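Local coordinates for protein FAD dependent oxidoreductase (PDB 6PXS) that binds FAD and oxidises iminodiacetate, an intermediate of EDTA breakdown, as a flavin-dependent oxidase of the DadA family, at residues 56-60 and 361-365; 316-320 and 346-351. All coordinates share one frame; numbering follows the deposited sequence.

Contact 1 of 2, residues 56-60 and 361-365; sequences DWYLL and ERYSP
A tyrosine hydroxyl and a salt bridge tie the first turn of helix 55-76 to the loop that follows helix 336-352, in a partly buried contact. Y363 carries the inner half. Its OH donates a hydrogen bond to the backbone O of D56, modelled at 2.4 Å, a carbonyl that reaches the ring at its edge, near the ring plane. With the CG of Y363 anti to its carbonyl carbon (chi1 -46°), the phenol extends to the helix, where L60 approaches from the opposite direction. The CD1 of L60 sits over one face of the ring, 3.9 Å from its centroid, in a CH-pi contact displaced toward the rim. On the outer half, NH1 of R362 meets OD1 of D56 at 2.5 Å, the carboxylate lying at the edge of the guanidinium with the two planes 62° apart. A bend at chi2 of R362 (-79°) turns the chain so that CD lies beside the carboxylate. L60 reaches L317 of strand 316-317 as well, and its side chain lies about 11 Å from the FAD. The packing joins the C-terminal segment to helix 55-76 beside edge strand 316-317 of the six-stranded sheet, which is consistent with the Rossmann-type FAD-binding fold of the DAO family.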
ATOM      1  N   ASP A  56      23.086 -11.126  33.199  1.00 78.51           N
ATOM      2  CA  ASP A  56      23.675 -11.514  31.922  1.00 78.00           C
ATOM      3  C   ASP A  56      23.103 -10.682  30.781  1.00 74.57           C
ATOM      4  O   ASP A  56      23.839 -10.251  29.886  1.00 75.10           O
ATOM      5  CB  ASP A  56      23.443 -13.001  31.663  1.00 82.20           C
ATOM      6  CG  ASP A  56      24.138 -13.885  32.678  1.00 88.06           C
ATOM      7  OD1 ASP A  56      25.209 -13.484  33.181  1.00 89.20           O
ATOM      8  OD2 ASP A  56      23.614 -14.980  32.972  1.00 90.41           O
ATOM      9  N   TRP A  57      21.792 -10.442  30.800  1.00 65.73           N
ATOM     10  CA  TRP A  57      21.173  -9.654  29.741  1.00 58.57           C
ATOM     11  C   TRP A  57      21.385  -8.159  29.951  1.00 53.62           C
ATOM     12  O   TRP A  57      21.659  -7.429  28.991  1.00 50.30           O
ATOM     13  CB  TRP A  57      19.679  -9.969  29.660  1.00 56.47           C
ATOM     14  CG  TRP A  57      18.900  -8.939  28.902  1.00 51.30           C
ATOM     15  CD1 TRP A  57      18.823  -8.801  27.546  1.00 48.06           C
ATOM     16  CD2 TRP A  57      18.090  -7.899  29.459  1.00 47.23           C
ATOM     17  NE1 TRP A  57      18.015  -7.737  27.225  1.00 43.67           N
ATOM     18  CE2 TRP A  57      17.553  -7.167  28.382  1.00 44.97           C
ATOM     19  CE3 TRP A  57      17.766  -7.515  30.765  1.00 44.01           C
ATOM     20  CZ2 TRP A  57      16.711  -6.076  28.570  1.00 44.53           C
ATOM     21  CZ3 TRP A  57      16.931  -6.431  30.948  1.00 42.85           C
ATOM     22  CH2 TRP A  57      16.411  -5.725  29.857  1.00 42.05           C
ATOM     23  N   TYR A  58      21.266  -7.684  31.192  1.00 52.53           N
ATOM     24  CA  TYR A  58      21.377  -6.251  31.436  1.00 51.97           C
ATOM     25  C   TYR A  58      22.773  -5.732  31.116  1.00 53.52           C
ATOM     26  O   TYR A  58      22.922  -4.584  30.681  1.00 49.59           O
ATOM     27  CB  TYR A  58      21.015  -5.930  32.886  1.00 52.57           C
ATOM     28  CG  TYR A  58      21.018  -4.448  33.181  1.00 51.67           C
ATOM     29  CD1 TYR A  58      19.978  -3.634  32.750  1.00 51.60           C
ATOM     30  CD2 TYR A  58      22.060  -3.861  33.884  1.00 50.54           C
ATOM     31  CE1 TYR A  58      19.976  -2.277  33.011  1.00 50.59           C
ATOM     32  CE2 TYR A  58      22.066  -2.506  34.151  1.00 52.48           C
ATOM     33  CZ  TYR A  58      21.023  -1.718  33.712  1.00 53.55           C
ATOM     34  OH  TYR A  58      21.025  -0.366  33.975  1.00 56.35           O
ATOM     35  N   LEU A  59      23.803  -6.554  31.323  1.00 56.75           N
ATOM     36  CA  LEU A  59      25.167  -6.122  31.035  1.00 56.80           C
ATOM     37  C   LEU A  59      25.276  -5.576  29.617  1.00 55.05           C
ATOM     38  O   LEU A  59      25.853  -4.506  29.391  1.00 55.45           O
ATOM     39  CB  LEU A  59      26.138  -7.286  31.243  1.00 57.21           C
ATOM     40  CG  LEU A  59      27.601  -7.028  30.879  1.00 58.22           C
ATOM     41  CD1 LEU A  59      28.114  -5.764  31.549  1.00 60.28           C
ATOM     42  CD2 LEU A  59      28.454  -8.225  31.270  1.00 63.53           C
ATOM     43  N   LEU A  60      24.715  -6.298  28.647  1.00 51.41           N
ATOM     44  CA  LEU A  60      24.760  -5.848  27.262  1.00 51.73           C
ATOM     45  C   LEU A  60      23.735  -4.758  26.983  1.00 53.18           C
ATOM     46  O   LEU A  60      23.960  -3.910  26.112  1.00 54.37           O
ATOM     47  CB  LEU A  60      24.526  -7.030  26.322  1.00 50.25           C
ATOM     48  CG  LEU A  60      25.533  -8.173  26.445  1.00 49.73           C
ATOM     49  CD1 LEU A  60      25.112  -9.352  25.585  1.00 46.69           C
ATOM     50  CD2 LEU A  60      26.923  -7.693  26.061  1.00 52.43           C
ATOM     51  N   GLU A 361      31.209 -16.302  27.428  1.00 67.46           N
ATOM     52  CA  GLU A 361      30.845 -17.670  27.781  1.00 67.92           C
ATOM     53  C   GLU A 361      29.384 -17.755  28.205  1.00 64.07           C
ATOM     54  O   GLU A 361      28.695 -18.735  27.898  1.00 60.35           O
ATOM     55  CB  GLU A 361      31.752 -18.192  28.897  1.00 71.30           C
ATOM     56  CG  GLU A 361      33.243 -18.146  28.586  1.00 75.42           C
ATOM     57  CD  GLU A 361      33.878 -16.815  28.945  1.00 79.73           C
ATOM     58  OE1 GLU A 361      33.739 -15.855  28.156  1.00 79.55           O
ATOM     59  OE2 GLU A 361      34.505 -16.727  30.022  1.00 81.27           O
ATOM     60  N   ARG A 362      28.893 -16.731  28.905  1.00 63.31           N
ATOM     61  CA  ARG A 362      27.518 -16.721  29.388  1.00 63.86           C
ATOM     62  C   ARG A 362      26.490 -16.596  28.270  1.00 60.55           C
ATOM     63  O   ARG A 362      25.291 -16.707  28.548  1.00 59.94           O
ATOM     64  CB  ARG A 362      27.330 -15.574  30.384  1.00 66.97           C
ATOM     65  CG  ARG A 362      27.761 -15.906  31.803  1.00 68.22           C
ATOM     66  CD  ARG A 362      26.706 -16.732  32.517  1.00 68.43           C
ATOM     67  NE  ARG A 362      27.087 -17.036  33.892  1.00 70.13           N
ATOM     68  CZ  ARG A 362      26.989 -16.179  34.903  1.00 73.91           C
ATOM     69  NH1 ARG A 362      26.525 -14.953  34.700  1.00 75.02           N
ATOM     70  NH2 ARG A 362      27.359 -16.548  36.122  1.00 76.54           N
ATOM     71  N   TYR A 363      26.919 -16.364  27.028  1.00 59.12           N
ATOM     72  CA  TYR A 363      26.003 -16.210  25.907  1.00 57.23           C
ATOM     73  C   TYR A 363      26.244 -17.215  24.789  1.00 59.01           C
ATOM     74  O   TYR A 363      25.517 -17.187  23.791  1.00 57.50           O
ATOM     75  CB  TYR A 363      26.103 -14.791  25.327  1.00 52.07           C
ATOM     76  CG  TYR A 363      26.108 -13.692  26.364  1.00 50.09           C
ATOM     77  CD1 TYR A 363      24.934 -13.291  26.989  1.00 52.27           C
ATOM     78  CD2 TYR A 363      27.286 -13.047  26.711  1.00 49.36           C
ATOM     79  CE1 TYR A 363      24.938 -12.284  27.936  1.00 50.42           C
ATOM     80  CE2 TYR A 363      27.298 -12.040  27.654  1.00 47.99           C
ATOM     81  CZ  TYR A 363      26.123 -11.662  28.263  1.00 47.51           C
ATOM     82  OH  TYR A 363      26.138 -10.659  29.204  1.00 48.19           O
ATOM     83  N   SER A 364      27.231 -18.094  24.922  1.00 64.68           N
ATOM     84  CA  SER A 364      27.577 -18.978  23.819  1.00 63.98           C
ATOM     85  C   SER A 364      26.405 -19.905  23.502  1.00 62.60           C
ATOM     86  O   SER A 364      25.684 -20.332  24.413  1.00 61.79           O
ATOM     87  CB  SER A 364      28.815 -19.811  24.160  1.00 63.62           C
ATOM     88  OG  SER A 364      28.503 -20.827  25.095  1.00 63.38           O
ATOM     89  N   PRO A 365      26.184 -20.240  22.229  1.00 60.82           N
ATOM     90  CA  PRO A 365      25.136 -21.215  21.903  1.00 59.36           C
ATOM     91  C   PRO A 365      25.519 -22.619  22.338  1.00 58.78           C
ATOM     92  O   PRO A 365      26.615 -22.838  22.864  1.00 59.52           O
ATOM     93  CB  PRO A 365      25.017 -21.107  20.378  1.00 62.04           C
ATOM     94  CG  PRO A 365      26.354 -20.631  19.931  1.00 60.96           C
ATOM     95  CD  PRO A 365      26.862 -19.733  21.022  1.00 58.35           C
TER

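Contact 2 of 2, residues 316-320 and 346-351; sequences ILGRV and LLAGVV
V350 and R319 lie side by side with their side chains running antiparallel, CG1 of the valine lying 3.7 Å from CG of the arginine. One turn earlier on the helix, leucines meet: CD2 of L317 packs against CD2 of L347 at 4.1 Å, the two side chains crossing at about a right angle, while CD1 of L317 touches CD2 of L346 more loosely. Between these patches runs G318, whose backbone N lies 4.3 Å from CD2 of L347; its phi of 134° would jam a side chain against the preceding carbonyl. Helix 336-352 follows strand 326-330 through a glycine-rich turn resembling GxGxxG, in which G333 and G336 bind FAD, consistent with a Rossmann-type layer, and packs beside the edge strand 316-317. R319 runs extended from CG to NE (chi2 -178°), carrying its guanidinium alongside the helix until NH2 is 3.2 Å from O of V351. Its firm polar partner is E198, in a salt bridge through NH1. Replacing this arginine with an alanine would probably leave E198 without its positive mate and V350 without the methylene chain that packs against it. Farther out, L347 rests on T327 and on L11, an FAD-binding residue, and V351 packs on E198, I200 and L19.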
ATOM      1  N   ILE A 316      22.168 -14.841  22.466  1.00 48.17           N
ATOM      2  CA  ILE A 316      23.026 -15.957  22.085  1.00 49.47           C
ATOM      3  C   ILE A 316      24.107 -15.389  21.177  1.00 54.53           C
ATOM      4  O   ILE A 316      23.819 -14.968  20.050  1.00 55.23           O
ATOM      5  CB  ILE A 316      22.244 -17.074  21.381  1.00 47.09           C
ATOM      6  CG1 ILE A 316      21.191 -17.661  22.323  1.00 48.41           C
ATOM      7  CG2 ILE A 316      23.195 -18.158  20.890  1.00 48.61           C
ATOM      8  CD1 ILE A 316      20.309 -18.716  21.684  1.00 47.65           C
ATOM      9  N   LEU A 317      25.347 -15.376  21.663  1.00 54.80           N
ATOM     10  CA  LEU A 317      26.467 -14.826  20.912  1.00 54.67           C
ATOM     11  C   LEU A 317      27.697 -15.688  21.140  1.00 58.40           C
ATOM     12  O   LEU A 317      28.013 -16.029  22.283  1.00 63.17           O
ATOM     13  CB  LEU A 317      26.760 -13.382  21.336  1.00 55.67           C
ATOM     14  CG  LEU A 317      25.575 -12.417  21.366  1.00 56.32           C
ATOM     15  CD1 LEU A 317      25.988 -11.112  22.018  1.00 57.96           C
ATOM     16  CD2 LEU A 317      25.043 -12.164  19.970  1.00 57.53           C
ATOM     17  N   GLY A 318      28.387 -16.032  20.060  1.00 58.00           N
ATOM     18  CA  GLY A 318      29.645 -16.745  20.140  1.00 60.62           C
ATOM     19  C   GLY A 318      29.709 -17.904  19.164  1.00 59.61           C
ATOM     20  O   GLY A 318      28.737 -18.262  18.502  1.00 60.78           O
ATOM     21  N   ARG A 319      30.900 -18.492  19.095  1.00 54.36           N
ATOM     22  CA  ARG A 319      31.132 -19.622  18.209  1.00 53.62           C
ATOM     23  C   ARG A 319      30.346 -20.840  18.673  1.00 50.41           C
ATOM     24  O   ARG A 319      30.054 -21.009  19.860  1.00 50.23           O
ATOM     25  CB  ARG A 319      32.621 -19.956  18.148  1.00 56.90           C
ATOM     26  CG  ARG A 319      33.443 -18.934  17.388  1.00 57.54           C
ATOM     27  CD  ARG A 319      34.906 -19.330  17.313  1.00 54.37           C
ATOM     28  NE  ARG A 319      35.651 -18.447  16.422  1.00 54.00           N
ATOM     29  CZ  ARG A 319      35.622 -18.525  15.095  1.00 55.03           C
ATOM     30  NH1 ARG A 319      34.881 -19.448  14.494  1.00 55.06           N
ATOM     31  NH2 ARG A 319      36.332 -17.676  14.365  1.00 54.69           N
ATOM     32  N   VAL A 320      30.008 -21.699  17.718  1.00 48.20           N
ATOM     33  CA  VAL A 320      29.242 -22.906  18.008  1.00 46.40           C
ATOM     34  C   VAL A 320      30.204 -23.987  18.486  1.00 48.52           C
ATOM     35  O   VAL A 320      31.171 -24.305  17.781  1.00 43.44           O
ATOM     36  CB  VAL A 320      28.448 -23.371  16.778  1.00 44.45           C
ATOM     37  CG1 VAL A 320      27.696 -24.660  17.086  1.00 42.37           C
ATOM     38  CG2 VAL A 320      27.487 -22.279  16.339  1.00 44.69           C
ATOM     39  N   LEU A 346      30.744  -7.191  19.037  1.00 49.75           N
ATOM     40  CA  LEU A 346      31.246  -8.392  19.694  1.00 49.37           C
ATOM     41  C   LEU A 346      31.438  -9.523  18.693  1.00 51.38           C
ATOM     42  O   LEU A 346      32.482 -10.187  18.681  1.00 52.67           O
ATOM     43  CB  LEU A 346      30.285  -8.815  20.805  1.00 51.10           C
ATOM     44  CG  LEU A 346      30.523  -8.220  22.194  1.00 54.50           C
ATOM     45  CD1 LEU A 346      30.912  -6.754  22.114  1.00 55.78           C
ATOM     46  CD2 LEU A 346      29.278  -8.391  23.050  1.00 53.07           C
ATOM     47  N   LEU A 347      30.435  -9.763  17.844  1.00 51.22           N
ATOM     48  CA  LEU A 347      30.550 -10.822  16.847  1.00 52.62           C
ATOM     49  C   LEU A 347      31.763 -10.603  15.952  1.00 53.37           C
ATOM     50  O   LEU A 347      32.479 -11.556  15.621  1.00 52.24           O
ATOM     51  CB  LEU A 347      29.272 -10.893  16.013  1.00 50.04           C
ATOM     52  CG  LEU A 347      28.011 -11.304  16.778  1.00 49.24           C
ATOM     53  CD1 LEU A 347      26.783 -11.178  15.893  1.00 47.99           C
ATOM     54  CD2 LEU A 347      28.141 -12.723  17.312  1.00 50.47           C
ATOM     55  N   ALA A 348      32.012  -9.355  15.553  1.00 53.90           N
ATOM     56  CA  ALA A 348      33.180  -9.058  14.734  1.00 54.88           C
ATOM     57  C   ALA A 348      34.455  -9.561  15.400  1.00 56.00           C
ATOM     58  O   ALA A 348      35.239 -10.300  14.795  1.00 58.41           O
ATOM     59  CB  ALA A 348      33.267  -7.552  14.475  1.00 54.74           C
ATOM     60  N   GLY A 349      34.674  -9.172  16.657  1.00 56.56           N
ATOM     61  CA  GLY A 349      35.867  -9.618  17.357  1.00 54.91           C
ATOM     62  C   GLY A 349      35.956 -11.128  17.454  1.00 55.32           C
ATOM     63  O   GLY A 349      37.035 -11.707  17.316  1.00 58.12           O
ATOM     64  N   VAL A 350      34.820 -11.788  17.685  1.00 55.82           N
ATOM     65  CA  VAL A 350      34.815 -13.243  17.831  1.00 56.78           C
ATOM     66  C   VAL A 350      35.377 -13.901  16.578  1.00 60.71           C
ATOM     67  O   VAL A 350      36.362 -14.648  16.631  1.00 61.22           O
ATOM     68  CB  VAL A 350      33.393 -13.747  18.136  1.00 52.11           C
ATOM     69  CG1 VAL A 350      33.314 -15.257  17.965  1.00 51.96           C
ATOM     70  CG2 VAL A 350      32.984 -13.347  19.538  1.00 51.32           C
ATOM     71  N   VAL A 351      34.754 -13.630  15.430  1.00 61.32           N
ATOM     72  CA  VAL A 351      35.134 -14.315  14.198  1.00 62.72           C
ATOM     73  C   VAL A 351      36.577 -14.004  13.818  1.00 63.36           C
ATOM     74  O   VAL A 351      37.253 -14.833  13.195  1.00 62.52           O
ATOM     75  CB  VAL A 351      34.151 -13.942  13.068  1.00 59.69           C
ATOM     76  CG1 VAL A 351      34.155 -12.444  12.819  1.00 58.53           C
ATOM     77  CG2 VAL A 351      34.490 -14.697  11.795  1.00 62.86           C
TER

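How the contacts relate
From the N terminus, the chain first lays down helix 55-76, whose opening turn waits some 300 residues for its partner. It then builds most of the fold before strand 316-317, corner 318 and, 26 residues beyond 320, segment 346-351 of helix 336-352, which closes the short loop of contact 2. Residues 361-365 come last and close the long loop of contact 1, so contact 2 lies wholly within it. The two centres are 11 Å apart and share a seam: Y363 O and L317 N lie 2.8 Å apart, probably hydrogen-bonded, and P365 packs on I316. Edge strand 316-317 thus connects helix 336-352, the C-terminal loop and helix 55-76.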